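Local coordinates for protein 4-hydroxybutyrate CoA-transferase (Porphyromonas gingivalis, PDB 3D3U) that probably transfers coenzyme A between acyl-CoA and a carboxylate such as acetate or 4-hydroxybutyrate, as a member of the acetyl-CoA hydrolase/transferase family, at residues Glu16-Ser21 against Ser41-Arg46; Val386-Thr391 against Val395-Gly400; Ala409-Ala414 against Pro420-Glu425. All blocks are in the same frame, centred on the assembly; numbering follows the deposited sequence.

Contact 1. Residues Glu16-Ser21 against Ser41-Arg46; sequences EAVVDS and SQAMYR
Val-18 meets Ala-43 and Met-44 across the junction of helix 14-21 with helix 38-46, and the whole direct contact runs through this one branched side chain. The bond from CA to CB points toward helix 38-46, but CB itself is not the touching atom. CG1 stands anti to the backbone N (chi1 168°) and stays farther from the second helix than CG2. CG2, beside the backbone N instead, is the branch that touches. It sits 3.7 Å from Ala-43 CB on one flank and 3.8 Å from Met-44 CG on the other, and it also lies 3.8 Å from Met-44 N, so that the methyl rests on the main chain between the two side chains. Phe-40, a turn earlier on helix 38-46, also packs on Val-18. At the far end of helix 14-21, Ser-21 turns its hydroxyl back into its own helix: Ser-21 OG donates to Ala-17 O at 2.7 Å, from above the carbonyl plane, while Ser-21 N binds the same oxygen. The methyl of Ala-17 faces His-176 and Ile-178 of strand 176-180, the edge of the parallel sheet with Rossmann-like strand order. Arg-46 NH2 also makes a salt bridge to Asp-15 OD2 on helix 14-21. The contact is thus apolar: one methyl against a methyl, a methylene and the main chain, with no hydrogen bond between the segments.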
loop_
_atom_site.group_PDB
_atom_site.type_symbol
_atom_site.label_atom_id
_atom_site.label_comp_id
_atom_site.label_asym_id
_atom_site.label_seq_id
_atom_site.Cartn_x
_atom_site.Cartn_y
_atom_site.Cartn_z
ATOM N N GLU A 16 -19.594 16.887 17.688
ATOM C CA GLU A 16 -19.094 17.357 18.954
ATOM C C GLU A 16 -17.595 17.145 19.000
ATOM O O GLU A 16 -16.831 18.019 19.505
ATOM C CB GLU A 16 -19.762 16.663 20.094
ATOM C CG GLU A 16 -21.264 16.654 20.127
ATOM C CD GLU A 16 -21.754 15.572 21.094
ATOM O OE1 GLU A 16 -21.401 14.359 20.905
ATOM O OE2 GLU A 16 -22.467 15.926 22.084
ATOM N N ALA A 17 -17.156 16.014 18.458
ATOM C CA ALA A 17 -15.680 15.796 18.323
ATOM C C ALA A 17 -14.900 16.761 17.356
ATOM O O ALA A 17 -13.897 17.325 17.740
ATOM C CB ALA A 17 -15.367 14.396 18.062
ATOM N N VAL A 18 -15.381 16.975 16.143
ATOM C CA VAL A 18 -14.874 18.096 15.340
ATOM C C VAL A 18 -14.825 19.391 16.145
ATOM O O VAL A 18 -13.781 20.059 16.276
ATOM C CB VAL A 18 -15.789 18.409 14.121
ATOM C CG1 VAL A 18 -15.439 19.693 13.512
ATOM C CG2 VAL A 18 -15.681 17.379 13.104
ATOM N N VAL A 19 -15.951 19.786 16.679
ATOM C CA VAL A 19 -15.843 21.064 17.317
ATOM C C VAL A 19 -14.852 21.130 18.461
ATOM O O VAL A 19 -14.153 22.108 18.515
ATOM C CB VAL A 19 -17.119 21.657 17.723
ATOM C CG1 VAL A 19 -16.828 22.951 18.435
ATOM C CG2 VAL A 19 -17.930 21.897 16.479
ATOM N N ASP A 20 -14.785 20.128 19.350
ATOM C CA ASP A 20 -13.917 20.222 20.554
ATOM C C ASP A 20 -12.492 19.914 20.215
ATOM O O ASP A 20 -11.579 20.400 20.826
ATOM C CB ASP A 20 -14.392 19.338 21.735
ATOM C CG ASP A 20 -15.788 19.836 22.322
ATOM O OD1 ASP A 20 -15.770 20.972 22.936
ATOM O OD2 ASP A 20 -16.954 19.247 22.157
ATOM N N SER A 21 -12.275 19.113 19.206
ATOM C CA SER A 21 -10.923 18.740 18.957
ATOM C C SER A 21 -10.295 19.670 17.934
ATOM O O SER A 21 -9.108 19.598 17.777
ATOM C CB SER A 21 -10.874 17.334 18.412
ATOM O OG SER A 21 -11.295 17.366 17.040
ATOM N N SER A 41 -14.942 13.502 8.197
ATOM C CA SER A 41 -14.868 14.500 7.086
ATOM C C SER A 41 -16.234 15.205 6.857
ATOM O O SER A 41 -16.369 16.457 6.751
ATOM C CB SER A 41 -14.333 13.854 5.811
ATOM O OG SER A 41 -14.350 14.745 4.690
ATOM N N GLN A 42 -17.267 14.349 6.880
ATOM C CA GLN A 42 -18.723 14.737 6.748
ATOM C C GLN A 42 -18.919 15.765 7.875
ATOM O O GLN A 42 -19.309 16.890 7.584
ATOM C CB GLN A 42 -19.666 13.465 6.830
ATOM C CG GLN A 42 -20.846 13.315 5.844
ATOM C CD GLN A 42 -20.484 12.310 4.658
ATOM O OE1 GLN A 42 -20.269 11.076 4.930
ATOM N NE2 GLN A 42 -20.417 12.834 3.349
ATOM N N ALA A 43 -18.570 15.441 9.133
ATOM C CA ALA A 43 -18.807 16.461 10.204
ATOM C C ALA A 43 -18.025 17.762 10.079
ATOM O O ALA A 43 -18.472 18.772 10.528
ATOM C CB ALA A 43 -18.710 15.880 11.662
ATOM N N MET A 44 -16.850 17.709 9.477
ATOM C CA MET A 44 -16.099 18.936 9.239
ATOM C C MET A 44 -16.804 19.783 8.195
ATOM O O MET A 44 -16.821 20.992 8.291
ATOM C CB MET A 44 -14.659 18.599 8.772
ATOM C CG MET A 44 -13.688 18.096 9.906
ATOM S SD MET A 44 -12.127 17.618 9.161
ATOM C CE MET A 44 -11.195 19.091 9.092
ATOM N N TYR A 45 -17.369 19.144 7.178
ATOM C CA TYR A 45 -18.262 19.870 6.275
ATOM C C TYR A 45 -19.411 20.626 6.999
ATOM O O TYR A 45 -19.501 21.867 6.947
ATOM C CB TYR A 45 -18.907 18.962 5.249
ATOM C CG TYR A 45 -19.580 19.744 4.198
ATOM C CD1 TYR A 45 -18.852 20.227 3.102
ATOM C CD2 TYR A 45 -20.926 20.066 4.285
ATOM C CE1 TYR A 45 -19.444 20.966 2.082
ATOM C CE2 TYR A 45 -21.526 20.840 3.293
ATOM C CZ TYR A 45 -20.775 21.300 2.174
ATOM O OH TYR A 45 -21.347 22.076 1.145
ATOM N N ARG A 46 -20.301 19.887 7.649
ATOM C CA ARG A 46 -21.353 20.568 8.385
ATOM C C ARG A 46 -20.856 21.662 9.318
ATOM O O ARG A 46 -21.510 22.669 9.416
ATOM C CB ARG A 46 -22.117 19.584 9.217
ATOM C CG ARG A 46 -22.716 18.491 8.446
ATOM C CD ARG A 46 -23.720 17.773 9.256
ATOM N NE ARG A 46 -22.979 17.022 10.199
ATOM C CZ ARG A 46 -22.537 15.810 9.953
ATOM N NH1 ARG A 46 -22.816 15.207 8.753
ATOM N NH2 ARG A 46 -21.786 15.214 10.930
#

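Contact 2. Residues Val386-Thr391 against Val395-Gly400; sequences VDYVVT and VARLRG
Asp-387 O receives Leu-398 N at 2.8 Å in a nearly straight bond (166° at the hydrogen), and a weak second bond from Arg-399 N reaches the same oxygen. Two successive N-H groups thus converge on one carbonyl where strand 395-397 gives way to loop. Further along this antiparallel hairpin, Val-389 and Ala-396 form the hydrogen-bonded pair: Ala-396 N lies 2.8 Å from Val-389 O, and Val-389 N lies 3.1 Å from Ala-396 O. The Asp-387 carboxylate turns to partners beyond the hairpin, pairing with Lys-346 in a salt bridge, while the aliphatic start of Arg-399 passes beside it.

Packing differs between the two faces. On one, Tyr-388 and Arg-397 lie side by side and point the same way, with ring and guanidinium planes 87° apart; Tyr-388 CE2 is 3.9 Å from Arg-397 CB. Nearer the base of the ring, Tyr-388 CD2 is 4.1 Å from Val-395 CG1. On the face of Val-389 and Ala-396, Val-389 CG2 touches Leu-398 CD1 at 4.0 Å, and both residues pack against Leu-410 of helix 403-413. Backbone bonds therefore set the register of this last strand pair of the mixed sheet. The Val-389/Ala-396 face is apolar and packs on helix 403-413; the other carries Tyr-388 and Arg-397, with Val-390 and Val-395 against helix 194-204.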
loop_
_atom_site.group_PDB
_atom_site.type_symbol
_atom_site.label_atom_id
_atom_site.label_comp_id
_atom_site.label_asym_id
_atom_site.label_seq_id
_atom_site.Cartn_x
_atom_site.Cartn_y
_atom_site.Cartn_z
ATOM N N VAL A 386 17.112 -2.614 -10.580
ATOM C CA VAL A 386 16.186 -3.726 -10.886
ATOM C C VAL A 386 16.867 -4.931 -11.543
ATOM O O VAL A 386 17.847 -4.750 -12.269
ATOM C CB VAL A 386 15.118 -3.136 -11.809
ATOM C CG1 VAL A 386 13.905 -4.015 -11.959
ATOM C CG2 VAL A 386 14.723 -1.716 -11.281
ATOM N N ASP A 387 16.383 -6.159 -11.315
ATOM C CA ASP A 387 17.109 -7.345 -11.863
ATOM C C ASP A 387 16.454 -7.895 -13.065
ATOM O O ASP A 387 17.110 -8.393 -13.935
ATOM C CB ASP A 387 17.230 -8.501 -10.861
ATOM C CG ASP A 387 17.571 -8.050 -9.467
ATOM O OD1 ASP A 387 18.341 -7.062 -9.380
ATOM O OD2 ASP A 387 17.096 -8.598 -8.414
ATOM N N TYR A 388 15.140 -7.840 -13.073
ATOM C CA TYR A 388 14.358 -8.198 -14.250
ATOM C C TYR A 388 13.291 -7.181 -14.673
ATOM O O TYR A 388 12.826 -6.387 -13.871
ATOM C CB TYR A 388 13.629 -9.506 -14.042
ATOM C CG TYR A 388 14.547 -10.569 -13.751
ATOM C CD1 TYR A 388 14.701 -11.020 -12.484
ATOM C CD2 TYR A 388 15.267 -11.134 -14.760
ATOM C CE1 TYR A 388 15.554 -12.004 -12.207
ATOM C CE2 TYR A 388 16.176 -12.160 -14.516
ATOM C CZ TYR A 388 16.320 -12.588 -13.226
ATOM O OH TYR A 388 17.237 -13.599 -12.969
ATOM N N VAL A 389 12.904 -7.256 -15.951
ATOM C CA VAL A 389 11.871 -6.424 -16.530
ATOM C C VAL A 389 11.078 -7.316 -17.450
ATOM O O VAL A 389 11.666 -8.058 -18.267
ATOM C CB VAL A 389 12.487 -5.289 -17.380
ATOM C CG1 VAL A 389 11.461 -4.343 -17.830
ATOM C CG2 VAL A 389 13.474 -4.564 -16.583
ATOM N N VAL A 390 9.749 -7.224 -17.359
ATOM C CA VAL A 390 8.859 -8.165 -18.024
ATOM C C VAL A 390 7.802 -7.387 -18.738
ATOM O O VAL A 390 7.226 -6.487 -18.145
ATOM C CB VAL A 390 8.149 -9.032 -16.968
ATOM C CG1 VAL A 390 7.054 -9.866 -17.617
ATOM C CG2 VAL A 390 9.118 -9.898 -16.196
ATOM N N THR A 391 7.494 -7.771 -19.962
ATOM C CA THR A 391 6.394 -7.183 -20.737
ATOM C C THR A 391 5.631 -8.313 -21.359
ATOM O O THR A 391 6.133 -9.453 -21.459
ATOM C CB THR A 391 7.028 -6.368 -21.851
ATOM O OG1 THR A 391 7.249 -5.043 -21.373
ATOM C CG2 THR A 391 6.118 -6.156 -23.024
ATOM N N VAL A 395 10.980 -11.431 -21.196
ATOM C CA VAL A 395 11.813 -11.129 -20.019
ATOM C C VAL A 395 13.086 -10.417 -20.404
ATOM O O VAL A 395 13.496 -10.545 -21.497
ATOM C CB VAL A 395 12.132 -12.381 -19.264
ATOM C CG1 VAL A 395 12.917 -12.048 -18.031
ATOM C CG2 VAL A 395 10.822 -13.077 -18.793
ATOM N N ALA A 396 13.667 -9.590 -19.527
ATOM C CA ALA A 396 15.000 -8.983 -19.743
ATOM C C ALA A 396 15.762 -9.000 -18.470
ATOM O O ALA A 396 15.290 -8.423 -17.532
ATOM C CB ALA A 396 14.891 -7.552 -20.222
ATOM N N ARG A 397 16.930 -9.639 -18.466
ATOM C CA ARG A 397 17.810 -9.661 -17.318
ATOM C C ARG A 397 18.693 -8.462 -17.332
ATOM O O ARG A 397 19.389 -8.191 -18.326
ATOM C CB ARG A 397 18.694 -10.895 -17.256
ATOM C CG ARG A 397 19.848 -10.920 -16.120
ATOM C CD ARG A 397 20.582 -12.323 -16.009
ATOM N NE ARG A 397 19.532 -13.342 -16.219
ATOM C CZ ARG A 397 19.119 -13.791 -17.425
ATOM N NH1 ARG A 397 18.091 -14.660 -17.531
ATOM N NH2 ARG A 397 19.761 -13.377 -18.530
ATOM N N LEU A 398 18.664 -7.781 -16.172
ATOM C CA LEU A 398 19.493 -6.610 -15.869
ATOM C C LEU A 398 20.654 -6.820 -14.852
ATOM O O LEU A 398 21.822 -6.450 -15.200
ATOM C CB LEU A 398 18.641 -5.393 -15.505
ATOM C CG LEU A 398 17.635 -4.870 -16.547
ATOM C CD1 LEU A 398 17.251 -3.384 -16.336
ATOM C CD2 LEU A 398 18.071 -5.090 -17.995
ATOM N N ARG A 399 20.392 -7.392 -13.648
ATOM C CA ARG A 399 21.560 -7.664 -12.787
ATOM C C ARG A 399 22.641 -8.340 -13.677
ATOM O O ARG A 399 22.371 -9.383 -14.347
ATOM C CB ARG A 399 21.310 -8.430 -11.450
ATOM C CG ARG A 399 22.444 -8.171 -10.318
ATOM C CD ARG A 399 24.059 -8.485 -10.716
ATOM N NE ARG A 399 24.887 -8.733 -9.505
ATOM C CZ ARG A 399 25.312 -9.923 -9.056
ATOM N NH1 ARG A 399 25.097 -11.042 -9.783
ATOM N NH2 ARG A 399 25.931 -9.950 -7.855
ATOM N N GLY A 400 23.821 -7.700 -13.709
ATOM C CA GLY A 400 24.962 -8.216 -14.413
ATOM C C GLY A 400 24.956 -7.936 -15.910
ATOM O O GLY A 400 25.416 -8.768 -16.694
#

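Contact 3. Residues Ala409-Ala414 against Pro420-Glu425; sequences ALTAIA and PALEEE
Leu-422 and Ala-414 form the tight side of a helical hairpin, in which the successive helices 403-413 and 418-427 are joined by a short loop and run broadly in opposite directions. Leu-422 CG lies anti to the carbonyl carbon, and the next torsion is extended (chi2 168°), which carries CD1 straight out to the methyl of Ala-414; the two carbons, Leu-422 CD1 and Ala-414 CB, are 3.6 Å apart. The leucine thus packs near the C-terminal part of helix 403-413. Ile-369 of strand 369-370 touches both of these residues, while Leu-318 and Pro-371 also pack on Leu-422; these neighbours cover the Leu-422/Ala-414 side.

Three residues before Ala-414, Thr-411 lies alongside Leu-422, the two side chains pointing in opposite senses. Both branches of the threonine approach the base of the leucine: Thr-411 OG1 is 3.7 Å from Leu-422 CB, and Thr-411 CG2 is 3.9 Å from the same carbon. The hydroxyl makes no hydrogen bond to segment 420-425; its bond goes to Ala-407 O, one turn back in its own helix, so a buried oxygen is satisfied while its flank serves as packing surface.

The solvent side is looser. Glu-423 is exposed, and its chain bends at chi2 (65°) so that the carboxylate swings back toward the first helix, where it meets a methyl, with no hydrogen bond between the segments. Nearby, Ala-414 O is hydrogen-bonded to Arg-419 NE, from the first turn of helix 418-427. At the outer margin of the pair, Glu-423 OE1 rests 3.5 Å from Thr-411 CG2.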
loop_
_atom_site.group_PDB
_atom_site.type_symbol
_atom_site.label_atom_id
_atom_site.label_comp_id
_atom_site.label_asym_id
_atom_site.label_seq_id
_atom_site.Cartn_x
_atom_site.Cartn_y
_atom_site.Cartn_z
ATOM N N ALA A 409 18.366 -5.874 -24.534
ATOM C CA ALA A 409 17.742 -7.050 -24.073
ATOM C C ALA A 409 16.343 -6.551 -23.814
ATOM O O ALA A 409 15.330 -7.311 -23.859
ATOM C CB ALA A 409 18.387 -7.508 -22.818
ATOM N N LEU A 410 16.276 -5.259 -23.498
ATOM C CA LEU A 410 15.009 -4.558 -23.235
ATOM C C LEU A 410 14.280 -4.416 -24.559
ATOM O O LEU A 410 13.085 -4.749 -24.660
ATOM C CB LEU A 410 15.284 -3.136 -22.792
ATOM C CG LEU A 410 14.887 -2.583 -21.445
ATOM C CD1 LEU A 410 13.736 -3.391 -20.891
ATOM C CD2 LEU A 410 16.071 -2.598 -20.494
ATOM N N THR A 411 15.008 -3.895 -25.557
ATOM C CA THR A 411 14.426 -3.612 -26.860
ATOM C C THR A 411 13.717 -4.856 -27.405
ATOM O O THR A 411 12.724 -4.768 -28.097
ATOM C CB THR A 411 15.531 -3.197 -27.843
ATOM O OG1 THR A 411 15.939 -1.865 -27.549
ATOM C CG2 THR A 411 15.034 -3.185 -29.300
ATOM N N ALA A 412 14.293 -6.011 -27.088
ATOM C CA ALA A 412 13.733 -7.267 -27.447
ATOM C C ALA A 412 12.366 -7.428 -26.796
ATOM O O ALA A 412 11.550 -8.031 -27.413
ATOM C CB ALA A 412 14.724 -8.499 -27.167
ATOM N N ILE A 413 12.075 -6.911 -25.619
ATOM C CA ILE A 413 10.689 -7.060 -25.106
ATOM C C ILE A 413 9.700 -5.856 -25.267
ATOM O O ILE A 413 8.513 -5.905 -24.801
ATOM C CB ILE A 413 10.704 -7.401 -23.652
ATOM C CG1 ILE A 413 11.017 -6.171 -22.862
ATOM C CG2 ILE A 413 11.669 -8.539 -23.431
ATOM C CD1 ILE A 413 10.909 -6.403 -21.489
ATOM N N ALA A 414 10.209 -4.797 -25.896
ATOM C CA ALA A 414 9.414 -3.700 -26.376
ATOM C C ALA A 414 8.380 -4.109 -27.423
ATOM O O ALA A 414 8.480 -5.150 -28.094
ATOM C CB ALA A 414 10.368 -2.626 -27.019
ATOM N N PRO A 420 12.499 -1.205 -34.151
ATOM C CA PRO A 420 13.500 -0.557 -35.019
ATOM C C PRO A 420 13.771 0.927 -34.640
ATOM O O PRO A 420 14.934 1.373 -34.816
ATOM C CB PRO A 420 12.977 -0.752 -36.476
ATOM C CG PRO A 420 11.516 -1.092 -36.361
ATOM C CD PRO A 420 11.234 -1.451 -34.900
ATOM N N ALA A 421 12.786 1.690 -34.141
ATOM C CA ALA A 421 13.190 3.025 -33.695
ATOM C C ALA A 421 14.252 2.769 -32.562
ATOM O O ALA A 421 15.405 3.202 -32.662
ATOM C CB ALA A 421 11.958 3.905 -33.231
ATOM N N LEU A 422 13.898 1.973 -31.555
ATOM C CA LEU A 422 14.818 1.591 -30.504
ATOM C C LEU A 422 16.154 1.000 -30.899
ATOM O O LEU A 422 17.155 1.295 -30.278
ATOM C CB LEU A 422 14.134 0.640 -29.533
ATOM C CG LEU A 422 13.063 1.381 -28.685
ATOM C CD1 LEU A 422 12.093 0.455 -27.877
ATOM C CD2 LEU A 422 13.632 2.552 -27.805
ATOM N N GLU A 423 16.182 0.140 -31.899
ATOM C CA GLU A 423 17.388 -0.534 -32.264
ATOM C C GLU A 423 18.296 0.444 -32.980
ATOM O O GLU A 423 19.546 0.348 -32.936
ATOM C CB GLU A 423 17.047 -1.657 -33.215
ATOM C CG GLU A 423 18.101 -2.753 -33.299
ATOM C CD GLU A 423 18.248 -3.493 -31.971
ATOM O OE1 GLU A 423 17.342 -4.336 -31.656
ATOM O OE2 GLU A 423 19.245 -3.224 -31.221
ATOM N N GLU A 424 17.651 1.368 -33.689
ATOM C CA GLU A 424 18.302 2.509 -34.313
ATOM C C GLU A 424 19.113 3.311 -33.271
ATOM O O GLU A 424 20.265 3.628 -33.503
ATOM C CB GLU A 424 17.202 3.361 -34.932
ATOM C CG GLU A 424 17.650 4.342 -35.964
ATOM C CD GLU A 424 18.625 3.722 -36.916
ATOM O OE1 GLU A 424 18.183 2.921 -37.779
ATOM O OE2 GLU A 424 19.827 4.054 -36.796
ATOM N N GLU A 425 18.522 3.584 -32.108
ATOM C CA GLU A 425 19.176 4.365 -31.054
ATOM C C GLU A 425 20.428 3.712 -30.506
ATOM O O GLU A 425 21.415 4.399 -30.321
ATOM C CB GLU A 425 18.207 4.658 -29.897
ATOM C CG GLU A 425 18.380 6.010 -29.222
ATOM C CD GLU A 425 17.997 7.121 -30.175
ATOM O OE1 GLU A 425 16.844 7.057 -30.664
ATOM O OE2 GLU A 425 18.845 8.012 -30.486
#

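Overall arrangement
Contact 1 stands apart, in the N-terminal domain: its centre lies 50 Å from that of contact 2 and 56 Å from that of contact 3, on the opposite side of the chain's centre. Contacts 2 and 3, both in the C-terminal domain, have centres 14 Å apart, because helix 403-413 covers one face of the hairpin and then pairs with helix 418-427. Each joint is mostly buried, yet contacts 2 and 3 include exposed charged residues at their margins. Main-chain hydrogen bonds join strands 388-391 and 394-397. Neither helix pair has one across its segments: contact 1 is purely apolar, whereas contact 3 mixes one methyl-methyl contact with a threonine and a glutamate.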